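Local atomic coordinates of nitrate transport protein (Parabacteroides distasonis, PDB entry 3HN0), a protein that probably serves as the substrate-binding component of an ABC transporter, perhaps one for nitrate or a related small solute. Residues 57-62 against 182-187; 74-79 against 186-191; 10-15 against 38-43; 64-69 against 272-277. One frame throughout, in Å; residues are numbered along the deposited sequence.

Interaction 1 of 4, residues 57-62 against 182-187; sequences IAVLPM and AQTAVV
With CG anti to the backbone N (chi1 -174°) and the chain bent at chi2 and chi3, the selenomethionine Met62 curls back over the turn leading into strand 184-188. Met62 CG lies 3.4 Å from Ala182 O, Met62 SE rests 4.0 Å from Ala185 CB, and Met62 CE reaches 3.6 Å from Thr184 O. The unbranched chain can take both bends, and the small Ala185 gives room for the selenium that replaces the methionine sulfur. Val186 has CG1 anti to its backbone N, which carries that methyl to 3.7 Å from Ile57 CG2. Met62 and Ala185 lie on one face, Ile57 CG2 and Val186 CG1 on the other; between them run antiparallel neighbours of the central mixed sheet, whose strand order, with 184-188 inserted between 57-61 and 76-82, is that of type II periplasmic binding proteins. Ala58 with Val187 and Leu60 with Ala185 are hydrogen-bonded pairs, each joined in both directions. Pro61 forms a non-hydrogen-bonded pair with Thr184, where its missing N-H costs nothing, and is the N-cap of helix 62-70. Met62 N donates to Gln183 O at 2.9 Å. Ala182 O and Thr184 O, buried by carbon atoms, have no polar partner.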
loop_
_atom_site.group_PDB
_atom_site.type_symbol
_atom_site.label_atom_id
_atom_site.label_comp_id
_atom_site.label_asym_id
_atom_site.label_seq_id
_atom_site.Cartn_x
_atom_site.Cartn_y
_atom_site.Cartn_z
ATOM N N ILE A 57 -15.209 23.386 -2.586
ATOM C CA ILE A 57 -14.392 22.175 -2.436
ATOM C C ILE A 57 -13.187 22.394 -3.338
ATOM O O ILE A 57 -13.321 22.988 -4.425
ATOM C CB ILE A 57 -15.189 20.957 -2.962
ATOM C CG1 ILE A 57 -16.479 20.795 -2.105
ATOM C CG2 ILE A 57 -14.278 19.712 -3.034
ATOM C CD1 ILE A 57 -17.521 19.834 -2.619
ATOM N N ALA A 58 -12.008 21.946 -2.918
ATOM C CA ALA A 58 -10.836 22.125 -3.755
ATOM C C ALA A 58 -9.993 20.893 -3.659
ATOM O O ALA A 58 -9.981 20.252 -2.616
ATOM C CB ALA A 58 -10.019 23.354 -3.311
ATOM N N VAL A 59 -9.232 20.599 -4.707
ATOM C CA VAL A 59 -8.397 19.439 -4.716
ATOM C C VAL A 59 -6.978 19.934 -5.012
ATOM O O VAL A 59 -6.757 20.525 -6.085
ATOM C CB VAL A 59 -8.888 18.443 -5.812
ATOM C CG1 VAL A 59 -8.101 17.136 -5.712
ATOM C CG2 VAL A 59 -10.421 18.193 -5.683
ATOM N N LEU A 60 -6.046 19.738 -4.058
ATOM C CA LEU A 60 -4.695 20.294 -4.127
ATOM C C LEU A 60 -3.790 19.467 -3.250
ATOM O O LEU A 60 -4.244 18.576 -2.504
ATOM C CB LEU A 60 -4.647 21.790 -3.725
ATOM C CG LEU A 60 -4.800 22.161 -2.224
ATOM C CD1 LEU A 60 -4.845 23.648 -2.121
ATOM C CD2 LEU A 60 -6.053 21.591 -1.559
ATOM N N PRO A 61 -2.497 19.751 -3.316
ATOM C CA PRO A 61 -1.588 18.860 -2.624
ATOM C C PRO A 61 -1.878 18.845 -1.130
ATOM O O PRO A 61 -2.263 19.882 -0.534
ATOM C CB PRO A 61 -0.227 19.468 -2.906
ATOM C CG PRO A 61 -0.387 20.086 -4.265
ATOM C CD PRO A 61 -1.764 20.702 -4.173
HETATM N N MSE A 62 -1.731 17.651 -0.554
HETATM C CA MSE A 62 -1.924 17.468 0.885
HETATM C C MSE A 62 -1.064 18.435 1.701
HETATM O O MSE A 62 -1.529 18.959 2.730
HETATM C CB MSE A 62 -1.634 16.009 1.286
HETATM C CG MSE A 62 -1.904 15.621 2.676
HETATM SE SE MSE A 62 -3.702 15.759 3.253
HETATM C CE MSE A 62 -4.332 14.266 2.193
ATOM N N ALA A 182 -0.884 9.443 0.959
ATOM C CA ALA A 182 -2.012 10.322 0.740
ATOM C C ALA A 182 -1.479 11.727 0.376
ATOM O O ALA A 182 -1.443 12.636 1.204
ATOM C CB ALA A 182 -2.934 10.313 1.948
ATOM N N GLN A 183 -1.076 11.898 -0.879
ATOM C CA GLN A 183 -0.383 13.138 -1.323
ATOM C C GLN A 183 -1.316 14.195 -1.846
ATOM O O GLN A 183 -0.886 15.316 -2.025
ATOM C CB GLN A 183 0.632 12.901 -2.475
ATOM C CG GLN A 183 1.409 11.707 -2.388
ATOM C CD GLN A 183 2.431 11.629 -3.450
ATOM O OE1 GLN A 183 2.931 12.664 -3.940
ATOM N NE2 GLN A 183 2.760 10.414 -3.834
ATOM N N THR A 184 -2.573 13.829 -2.111
ATOM C CA THR A 184 -3.547 14.712 -2.694
ATOM C C THR A 184 -4.765 14.840 -1.783
ATOM O O THR A 184 -5.251 13.828 -1.246
ATOM C CB THR A 184 -3.994 14.181 -4.037
ATOM O OG1 THR A 184 -2.854 14.020 -4.888
ATOM C CG2 THR A 184 -5.024 15.119 -4.671
ATOM N N ALA A 185 -5.190 16.074 -1.554
ATOM C CA ALA A 185 -6.260 16.385 -0.642
ATOM C C ALA A 185 -7.466 16.916 -1.371
ATOM O O ALA A 185 -7.359 17.808 -2.247
ATOM C CB ALA A 185 -5.842 17.473 0.379
ATOM N N VAL A 186 -8.612 16.386 -0.979
ATOM C CA VAL A 186 -9.895 17.042 -1.255
ATOM C C VAL A 186 -10.259 17.758 0.021
ATOM O O VAL A 186 -10.509 17.108 1.050
ATOM C CB VAL A 186 -10.996 16.037 -1.653
ATOM C CG1 VAL A 186 -12.326 16.760 -1.895
ATOM C CG2 VAL A 186 -10.587 15.204 -2.879
ATOM N N VAL A 187 -10.361 19.082 -0.043
ATOM C CA VAL A 187 -10.717 19.889 1.122
ATOM C C VAL A 187 -12.045 20.603 0.894
ATOM O O VAL A 187 -12.448 20.805 -0.256
ATOM C CB VAL A 187 -9.605 20.918 1.455
ATOM C CG1 VAL A 187 -8.258 20.137 1.704
ATOM C CG2 VAL A 187 -9.493 22.044 0.407
#

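Interaction 2 of 4, residues 74-79 against 186-191; sequences KIKLAG and VVYTPT
Val186 meets Gly79 and Ala78 together: Val186 N donates to Gly79 O at 2.9 Å, while Val186 O accepts from Ala78 N at 2.8 Å. Two residues opposite one make this a classic beta bulge, with Ala78 turned into a helix-like conformation (psi -51°) and the register moved by one. Val187, next along, faces the helix 62-70 side of the sheet, where its CB touches Ile75 CD1 at 4.1 Å and its neighbours include Ala65. Branched aliphatic side chains suit this buried face. Strands 184-188 and 76-82 are antiparallel partners in the central sheet of a domain built like those of type II periplasmic binding proteins; the short segments 76-79 and 186-188 run at 136°, well off a straight antiparallel course. Tyr188 is paired in both directions with the backbone of Lys76. Its CG stands between backbone N and carbonyl carbon (chi1 66°), which brings the ring over toward strand 76-82: Tyr188 CD1 lies 3.8 Å from Ala78 CB, Ala78 N comes to the ring edge near its plane, and Lys76 CB packs 3.8 Å from Tyr188 CZ. The polar ends lead to other partners, Tyr188 OH to Glu193 and Lys76 NZ to Gly277 O. Thr189 leaves the strand with OG1 bonded to Asp56 O. Pro190 closes the contact, its CD 3.3 Å from Lys74 O and its CG beside the aliphatic root of Lys74.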
loop_
_atom_site.group_PDB
_atom_site.type_symbol
_atom_site.label_atom_id
_atom_site.label_comp_id
_atom_site.label_asym_id
_atom_site.label_seq_id
_atom_site.Cartn_x
_atom_site.Cartn_y
_atom_site.Cartn_z
ATOM N N LYS A 74 -10.364 28.180 7.167
ATOM C CA LYS A 74 -11.449 27.284 7.581
ATOM C C LYS A 74 -11.740 26.236 6.479
ATOM O O LYS A 74 -12.639 26.399 5.642
ATOM C CB LYS A 74 -12.687 28.058 7.993
ATOM C CG LYS A 74 -12.487 28.793 9.334
ATOM C CD LYS A 74 -13.780 29.502 9.742
ATOM C CE LYS A 74 -13.685 30.125 11.145
ATOM N NZ LYS A 74 -12.691 31.232 11.181
ATOM N N ILE A 75 -10.908 25.194 6.480
ATOM C CA ILE A 75 -11.117 24.027 5.652
ATOM C C ILE A 75 -10.893 22.795 6.501
ATOM O O ILE A 75 -10.239 22.857 7.542
ATOM C CB ILE A 75 -10.153 23.992 4.416
ATOM C CG1 ILE A 75 -8.671 24.064 4.857
ATOM C CG2 ILE A 75 -10.502 25.113 3.412
ATOM C CD1 ILE A 75 -7.684 23.637 3.825
ATOM N N LYS A 76 -11.430 21.679 6.042
ATOM C CA LYS A 76 -11.120 20.386 6.590
ATOM C C LYS A 76 -10.821 19.448 5.443
ATOM O O LYS A 76 -11.235 19.667 4.268
ATOM C CB LYS A 76 -12.261 19.810 7.448
ATOM C CG LYS A 76 -12.574 20.659 8.674
ATOM C CD LYS A 76 -13.440 19.965 9.683
ATOM C CE LYS A 76 -13.749 20.870 10.885
ATOM N NZ LYS A 76 -12.503 21.416 11.574
ATOM N N LEU A 77 -10.154 18.374 5.785
ATOM C CA LEU A 77 -9.826 17.361 4.828
ATOM C C LEU A 77 -10.944 16.322 4.691
ATOM O O LEU A 77 -11.270 15.646 5.654
ATOM C CB LEU A 77 -8.557 16.636 5.246
ATOM C CG LEU A 77 -8.133 15.481 4.355
ATOM C CD1 LEU A 77 -7.655 15.954 2.965
ATOM C CD2 LEU A 77 -7.027 14.676 5.035
ATOM N N ALA A 78 -11.503 16.153 3.487
ATOM C CA ALA A 78 -12.436 15.058 3.244
ATOM C C ALA A 78 -11.710 13.731 3.072
ATOM O O ALA A 78 -12.073 12.739 3.702
ATOM C CB ALA A 78 -13.377 15.346 2.014
ATOM N N GLY A 79 -10.709 13.708 2.182
ATOM C CA GLY A 79 -10.041 12.484 1.848
ATOM C C GLY A 79 -9.136 12.652 0.663
ATOM O O GLY A 79 -8.845 13.786 0.266
ATOM N N VAL A 186 -8.612 16.386 -0.979
ATOM C CA VAL A 186 -9.895 17.042 -1.255
ATOM C C VAL A 186 -10.259 17.758 0.021
ATOM O O VAL A 186 -10.509 17.108 1.050
ATOM C CB VAL A 186 -10.996 16.037 -1.653
ATOM C CG1 VAL A 186 -12.326 16.760 -1.895
ATOM C CG2 VAL A 186 -10.587 15.204 -2.879
ATOM N N VAL A 187 -10.361 19.082 -0.043
ATOM C CA VAL A 187 -10.717 19.889 1.122
ATOM C C VAL A 187 -12.045 20.603 0.894
ATOM O O VAL A 187 -12.448 20.805 -0.256
ATOM C CB VAL A 187 -9.605 20.918 1.455
ATOM C CG1 VAL A 187 -8.258 20.137 1.704
ATOM C CG2 VAL A 187 -9.493 22.044 0.407
ATOM N N TYR A 188 -12.714 20.977 1.988
ATOM C CA TYR A 188 -14.023 21.578 1.906
ATOM C C TYR A 188 -14.186 22.643 2.974
ATOM O O TYR A 188 -13.516 22.624 4.031
ATOM C CB TYR A 188 -15.114 20.500 2.006
ATOM C CG TYR A 188 -15.217 19.785 3.303
ATOM C CD1 TYR A 188 -14.436 18.670 3.582
ATOM C CD2 TYR A 188 -16.082 20.238 4.319
ATOM C CE1 TYR A 188 -14.497 18.038 4.769
ATOM C CE2 TYR A 188 -16.161 19.573 5.501
ATOM C CZ TYR A 188 -15.403 18.457 5.734
ATOM O OH TYR A 188 -15.451 17.797 6.971
ATOM N N THR A 189 -15.112 23.535 2.691
ATOM C CA THR A 189 -15.378 24.666 3.580
ATOM C C THR A 189 -16.565 24.332 4.474
ATOM O O THR A 189 -17.254 23.350 4.297
ATOM C CB THR A 189 -15.687 25.931 2.753
ATOM O OG1 THR A 189 -16.721 25.616 1.854
ATOM C CG2 THR A 189 -14.466 26.473 1.963
ATOM N N PRO A 190 -16.799 25.147 5.517
ATOM C CA PRO A 190 -17.793 24.734 6.488
ATOM C C PRO A 190 -19.229 24.510 5.994
ATOM O O PRO A 190 -19.957 23.690 6.573
ATOM C CB PRO A 190 -17.759 25.920 7.487
ATOM C CG PRO A 190 -16.378 26.330 7.475
ATOM C CD PRO A 190 -15.957 26.234 6.042
ATOM N N THR A 191 -19.654 25.254 4.986
ATOM C CA THR A 191 -21.017 25.068 4.481
ATOM C C THR A 191 -21.138 23.792 3.677
ATOM O O THR A 191 -22.240 23.382 3.343
ATOM C CB THR A 191 -21.530 26.249 3.642
ATOM O OG1 THR A 191 -20.580 26.561 2.638
ATOM C CG2 THR A 191 -21.723 27.462 4.534
#

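Interaction 3 of 4, residues 10-15 against 38-43; sequences SVLRGP and KVVDSP
Arg13 holds Asp41 side-on, with two nitrogens on one oxygen: NE lies 2.9 Å and NH2 3.0 Å from Asp41 OD1. The NH2 bond uses the syn lone pair, whereas NE comes from above the carboxylate plane, in keeping with the 49° between the two flat groups. A bend at chi3 (-60°) folds the guanidinium over Val39, whose CG1 stands 3.8 Å above the guanidinium plane, near its centre; a beta-branched valine gives that face a firm apolar support. On the other side, Leu12 lies obliquely against Pro43, its CD2 at the CG and CD of the ring and closer than usual to CG. Shortening Leu12 to an alanine is likely to open a gap between the strand end and Pro43, whose ring would lose the two methyls that pack on it. Behind these side chains, strands 6-12 and 33-40 are parallel neighbours joined through helices 16-19 and 21-25, a beta-alpha-beta connection as in type II periplasmic binding proteins. Val11 N to Lys38 O stitches them, and Arg13 N to Val40 O, at 2.7 Å, sets the root of the arginine. Further out, Ser42 OG caps Leu45 N at the start of helix 43-51, on which Val40 packs. Both charged residues are exposed, so solvent probably screens the salt bridge, while the two bonds to one oxygen fix how the guanidinium lies over Val39.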
loop_
_atom_site.group_PDB
_atom_site.type_symbol
_atom_site.label_atom_id
_atom_site.label_comp_id
_atom_site.label_asym_id
_atom_site.label_seq_id
_atom_site.Cartn_x
_atom_site.Cartn_y
_atom_site.Cartn_z
ATOM N N SER A 10 -13.041 23.086 -7.276
ATOM C CA SER A 10 -11.842 23.517 -7.987
ATOM C C SER A 10 -10.850 22.379 -7.931
ATOM O O SER A 10 -10.499 21.935 -6.839
ATOM C CB SER A 10 -11.246 24.759 -7.317
ATOM O OG SER A 10 -12.178 25.819 -7.302
ATOM N N VAL A 11 -10.407 21.903 -9.090
ATOM C CA VAL A 11 -9.459 20.810 -9.153
ATOM C C VAL A 11 -8.115 21.376 -9.701
ATOM O O VAL A 11 -8.069 21.901 -10.796
ATOM C CB VAL A 11 -10.001 19.657 -9.976
ATOM C CG1 VAL A 11 -8.990 18.515 -9.991
ATOM C CG2 VAL A 11 -11.349 19.148 -9.426
ATOM N N LEU A 12 -7.035 21.379 -8.904
ATOM C CA LEU A 12 -5.724 21.796 -9.463
ATOM C C LEU A 12 -5.411 20.927 -10.708
ATOM O O LEU A 12 -5.561 19.729 -10.679
ATOM C CB LEU A 12 -4.615 21.631 -8.455
ATOM C CG LEU A 12 -3.218 22.068 -8.906
ATOM C CD1 LEU A 12 -3.217 23.481 -9.358
ATOM C CD2 LEU A 12 -2.250 21.866 -7.724
ATOM N N ARG A 13 -5.022 21.561 -11.809
ATOM C CA ARG A 13 -4.676 20.836 -13.051
ATOM C C ARG A 13 -3.746 19.658 -12.789
ATOM O O ARG A 13 -2.780 19.797 -12.029
ATOM C CB ARG A 13 -3.978 21.815 -14.018
ATOM C CG ARG A 13 -3.705 21.191 -15.422
ATOM C CD ARG A 13 -3.286 22.275 -16.478
ATOM N NE ARG A 13 -4.315 23.307 -16.694
ATOM C CZ ARG A 13 -5.424 23.152 -17.438
ATOM N NH1 ARG A 13 -5.689 21.999 -18.053
ATOM N NH2 ARG A 13 -6.291 24.159 -17.558
ATOM N N GLY A 14 -3.992 18.528 -13.440
ATOM C CA GLY A 14 -3.196 17.320 -13.184
ATOM C C GLY A 14 -4.047 16.091 -13.208
ATOM O O GLY A 14 -5.234 16.169 -13.566
ATOM N N PRO A 15 -3.511 14.956 -12.733
ATOM C CA PRO A 15 -4.233 13.679 -12.711
ATOM C C PRO A 15 -5.475 13.501 -11.775
ATOM O O PRO A 15 -6.342 12.643 -12.005
ATOM C CB PRO A 15 -3.136 12.679 -12.394
ATOM C CG PRO A 15 -2.099 13.425 -11.682
ATOM C CD PRO A 15 -2.141 14.835 -12.166
ATOM N N LYS A 38 -14.242 22.953 -11.991
ATOM C CA LYS A 38 -13.382 23.853 -12.768
ATOM C C LYS A 38 -11.933 23.496 -12.480
ATOM O O LYS A 38 -11.539 23.275 -11.326
ATOM C CB LYS A 38 -13.692 25.286 -12.405
ATOM C CG LYS A 38 -15.036 25.765 -12.959
ATOM C CD LYS A 38 -15.161 27.301 -12.885
ATOM C CE LYS A 38 -16.574 27.784 -13.235
ATOM N NZ LYS A 38 -17.318 26.848 -14.132
ATOM N N VAL A 39 -11.144 23.401 -13.538
ATOM C CA VAL A 39 -9.729 23.121 -13.397
ATOM C C VAL A 39 -9.004 24.448 -13.151
ATOM O O VAL A 39 -9.263 25.448 -13.823
ATOM C CB VAL A 39 -9.187 22.361 -14.623
ATOM C CG1 VAL A 39 -7.667 22.095 -14.481
ATOM C CG2 VAL A 39 -9.967 21.049 -14.846
ATOM N N VAL A 40 -8.136 24.482 -12.152
ATOM C CA VAL A 40 -7.384 25.695 -11.868
ATOM C C VAL A 40 -5.914 25.399 -12.101
ATOM O O VAL A 40 -5.479 24.264 -11.988
ATOM C CB VAL A 40 -7.619 26.232 -10.448
ATOM C CG1 VAL A 40 -9.072 26.674 -10.303
ATOM C CG2 VAL A 40 -7.244 25.200 -9.392
ATOM N N ASP A 41 -5.157 26.431 -12.468
ATOM C CA ASP A 41 -3.811 26.185 -12.975
ATOM C C ASP A 41 -2.705 26.151 -11.934
ATOM O O ASP A 41 -1.631 25.700 -12.261
ATOM C CB ASP A 41 -3.479 27.182 -14.089
ATOM C CG ASP A 41 -4.340 26.971 -15.316
ATOM O OD1 ASP A 41 -4.946 25.883 -15.435
ATOM O OD2 ASP A 41 -4.408 27.884 -16.163
ATOM N N SER A 42 -2.947 26.624 -10.708
ATOM C CA SER A 42 -1.944 26.467 -9.647
ATOM C C SER A 42 -2.530 26.321 -8.242
ATOM O O SER A 42 -3.633 26.793 -7.980
ATOM C CB SER A 42 -0.981 27.642 -9.639
ATOM O OG SER A 42 -1.674 28.846 -9.330
ATOM N N PRO A 43 -1.765 25.678 -7.328
ATOM C CA PRO A 43 -2.130 25.611 -5.919
ATOM C C PRO A 43 -2.388 26.999 -5.357
ATOM O O PRO A 43 -3.365 27.208 -4.634
ATOM C CB PRO A 43 -0.891 24.976 -5.265
ATOM C CG PRO A 43 -0.258 24.168 -6.343
ATOM C CD PRO A 43 -0.514 24.938 -7.613
#

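Interaction 4 of 4, residues 64-69 against 272-277; sequences NAANLY and RLPDAG. With PO4 (phosphate ion), chain C.
Ala66 turns its CB toward the segment 272-277 and meets Pro274 CG at 3.7 Å; so small a side chain lets the proline ring come close to helix 62-70. One turn on, Tyr69 carries most of the contact. Its ring leaves the helix with CG anti to the backbone N (chi1 178°), an extended course that takes CD2 past Pro274 CB at 3.9 Å and delivers OH to Asp275. Tyr69 OH donates to Asp275 OD1 at 2.5 Å, a very short bond, with the carboxylate near the ring plane at its edge but turned 83° against it. Asp275 OD1 also accepts from Gly277 N at 3.1 Å, closing an Asx turn. Gly277 suits its place because a CB there would run into Tyr69 OH, which already lies 3.2 Å from Gly277 CA. A phenylalanine in place of Tyr69 would keep the ring but is likely to leave Asp275 OD1 with only its Gly277 N bond among those described, the carboxylate less firmly oriented. The joint ties helix 62-70 to the C-terminal tail of this binding-protein domain, next to a phosphate probably taken from the crystallisation liquor. Arg272 NE bonds phosphate O2 at 2.8 Å and Arg272 NH2 bonds O4 at 3.1 Å, while NH2 also reaches Asn70 O. Two donors thus fix how the Asp275 carboxylate is turned, and so short a bond probably leaves the phenol O-H strongly polarised.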
loop_
_atom_site.group_PDB
_atom_site.type_symbol
_atom_site.label_atom_id
_atom_site.label_comp_id
_atom_site.label_asym_id
_atom_site.label_seq_id
_atom_site.Cartn_x
_atom_site.Cartn_y
_atom_site.Cartn_z
ATOM N N ASN A 64 -0.236 21.478 1.025
ATOM C CA ASN A 64 -0.926 22.764 1.022
ATOM C C ASN A 64 -2.104 22.740 1.927
ATOM O O ASN A 64 -2.401 23.719 2.613
ATOM C CB ASN A 64 -1.379 23.177 -0.394
ATOM C CG ASN A 64 -0.201 23.405 -1.352
ATOM O OD1 ASN A 64 0.463 22.445 -1.745
ATOM N ND2 ASN A 64 0.046 24.656 -1.729
ATOM N N ALA A 65 -2.833 21.638 1.910
ATOM C CA ALA A 65 -4.022 21.506 2.749
ATOM C C ALA A 65 -3.625 21.632 4.217
ATOM O O ALA A 65 -4.204 22.429 4.995
ATOM C CB ALA A 65 -4.731 20.161 2.445
ATOM N N ALA A 66 -2.573 20.924 4.593
ATOM C CA ALA A 66 -2.060 21.005 5.949
ATOM C C ALA A 66 -1.641 22.407 6.358
ATOM O O ALA A 66 -1.965 22.869 7.467
ATOM C CB ALA A 66 -0.909 20.028 6.144
ATOM N N ASN A 67 -0.891 23.067 5.491
ATOM C CA ASN A 67 -0.418 24.422 5.732
ATOM C C ASN A 67 -1.579 25.387 5.896
ATOM O O ASN A 67 -1.672 26.103 6.878
ATOM C CB ASN A 67 0.473 24.879 4.572
ATOM C CG ASN A 67 1.142 26.205 4.880
ATOM O OD1 ASN A 67 1.709 26.378 5.943
ATOM N ND2 ASN A 67 1.051 27.148 3.962
ATOM N N LEU A 68 -2.523 25.380 4.966
ATOM C CA LEU A 68 -3.702 26.236 5.100
ATOM C C LEU A 68 -4.461 26.009 6.415
ATOM O O LEU A 68 -4.862 26.971 7.094
ATOM C CB LEU A 68 -4.668 26.007 3.938
ATOM C CG LEU A 68 -4.208 26.468 2.563
ATOM C CD1 LEU A 68 -5.308 26.073 1.522
ATOM C CD2 LEU A 68 -3.950 27.923 2.561
ATOM N N TYR A 69 -4.667 24.746 6.771
ATOM C CA TYR A 69 -5.308 24.418 8.026
ATOM C C TYR A 69 -4.507 24.966 9.224
ATOM O O TYR A 69 -5.097 25.589 10.148
ATOM C CB TYR A 69 -5.559 22.912 8.169
ATOM C CG TYR A 69 -6.188 22.574 9.501
ATOM C CD1 TYR A 69 -7.566 22.623 9.645
ATOM C CD2 TYR A 69 -5.407 22.225 10.620
ATOM C CE1 TYR A 69 -8.169 22.376 10.873
ATOM C CE2 TYR A 69 -6.000 21.953 11.868
ATOM C CZ TYR A 69 -7.386 22.036 11.989
ATOM O OH TYR A 69 -8.032 21.805 13.180
ATOM N N ARG A 272 4.103 22.244 11.783
ATOM C CA ARG A 272 3.603 21.219 12.694
ATOM C C ARG A 272 2.614 20.336 11.983
ATOM O O ARG A 272 2.059 20.725 10.947
ATOM C CB ARG A 272 2.930 21.877 13.919
ATOM C CG ARG A 272 1.649 22.638 13.610
ATOM C CD ARG A 272 1.264 23.491 14.773
ATOM N NE ARG A 272 -0.060 24.073 14.662
ATOM C CZ ARG A 272 -0.349 25.164 13.943
ATOM N NH1 ARG A 272 0.595 25.800 13.268
ATOM N NH2 ARG A 272 -1.590 25.627 13.915
ATOM N N LEU A 273 2.371 19.150 12.540
ATOM C CA LEU A 273 1.325 18.267 12.033
ATOM C C LEU A 273 -0.014 18.870 12.421
ATOM O O LEU A 273 -0.176 19.335 13.551
ATOM C CB LEU A 273 1.424 16.876 12.653
ATOM C CG LEU A 273 2.638 16.042 12.298
ATOM C CD1 LEU A 273 2.620 14.814 13.209
ATOM C CD2 LEU A 273 2.616 15.639 10.802
ATOM N N PRO A 274 -0.996 18.873 11.493
ATOM C CA PRO A 274 -2.331 19.392 11.830
ATOM C C PRO A 274 -2.932 18.636 13.030
ATOM O O PRO A 274 -2.714 17.417 13.164
ATOM C CB PRO A 274 -3.126 19.115 10.589
ATOM C CG PRO A 274 -2.096 19.090 9.478
ATOM C CD PRO A 274 -0.900 18.447 10.084
ATOM N N ASP A 275 -3.657 19.352 13.882
ATOM C CA ASP A 275 -4.363 18.737 15.000
ATOM C C ASP A 275 -5.621 17.985 14.559
ATOM O O ASP A 275 -5.909 17.839 13.357
ATOM C CB ASP A 275 -4.697 19.792 16.069
ATOM C CG ASP A 275 -5.642 20.860 15.589
ATOM O OD1 ASP A 275 -6.515 20.592 14.740
ATOM O OD2 ASP A 275 -5.543 21.998 16.088
ATOM N N ALA A 276 -6.395 17.507 15.531
ATOM C CA ALA A 276 -7.476 16.560 15.217
ATOM C C ALA A 276 -8.616 17.211 14.403
ATOM O O ALA A 276 -9.281 16.521 13.667
ATOM C CB ALA A 276 -8.024 15.886 16.476
ATOM N N GLY A 277 -8.773 18.529 14.481
ATOM C CA GLY A 277 -9.823 19.227 13.717
ATOM C C GLY A 277 -9.639 19.240 12.182
ATOM O O GLY A 277 -10.537 19.639 11.447
HETATM P P PO4 C . -2.469 23.337 17.090
HETATM O O1 PO4 C . -3.621 22.626 17.776
HETATM O O2 PO4 C . -1.835 22.441 16.038
HETATM O O3 PO4 C . -1.418 23.696 18.126
HETATM O O4 PO4 C . -3.005 24.604 16.489
#

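Interactions 1 and 2 are buried and share strand 184-188, which has 57-61 on one flank and 76-82 on the other; Leu77 packs against both Ala185 and Met62. Interaction 3 extends the same sheet beyond strand 57-61, where Ser10 pairs with Ile57 and Val59, but it is parallel and lies at the surface, where the Arg13–Asp41 salt bridge adds to the backbone bonds. Interaction 4, partly buried, is no strand pairing: one short phenol-carboxylate bond and proline packing fasten helix 62-70 to the C-terminal tail. Ala65 of that helix covers Ala185 and Val187, and Lys76 NZ to Gly277 O links interactions 2 and 4.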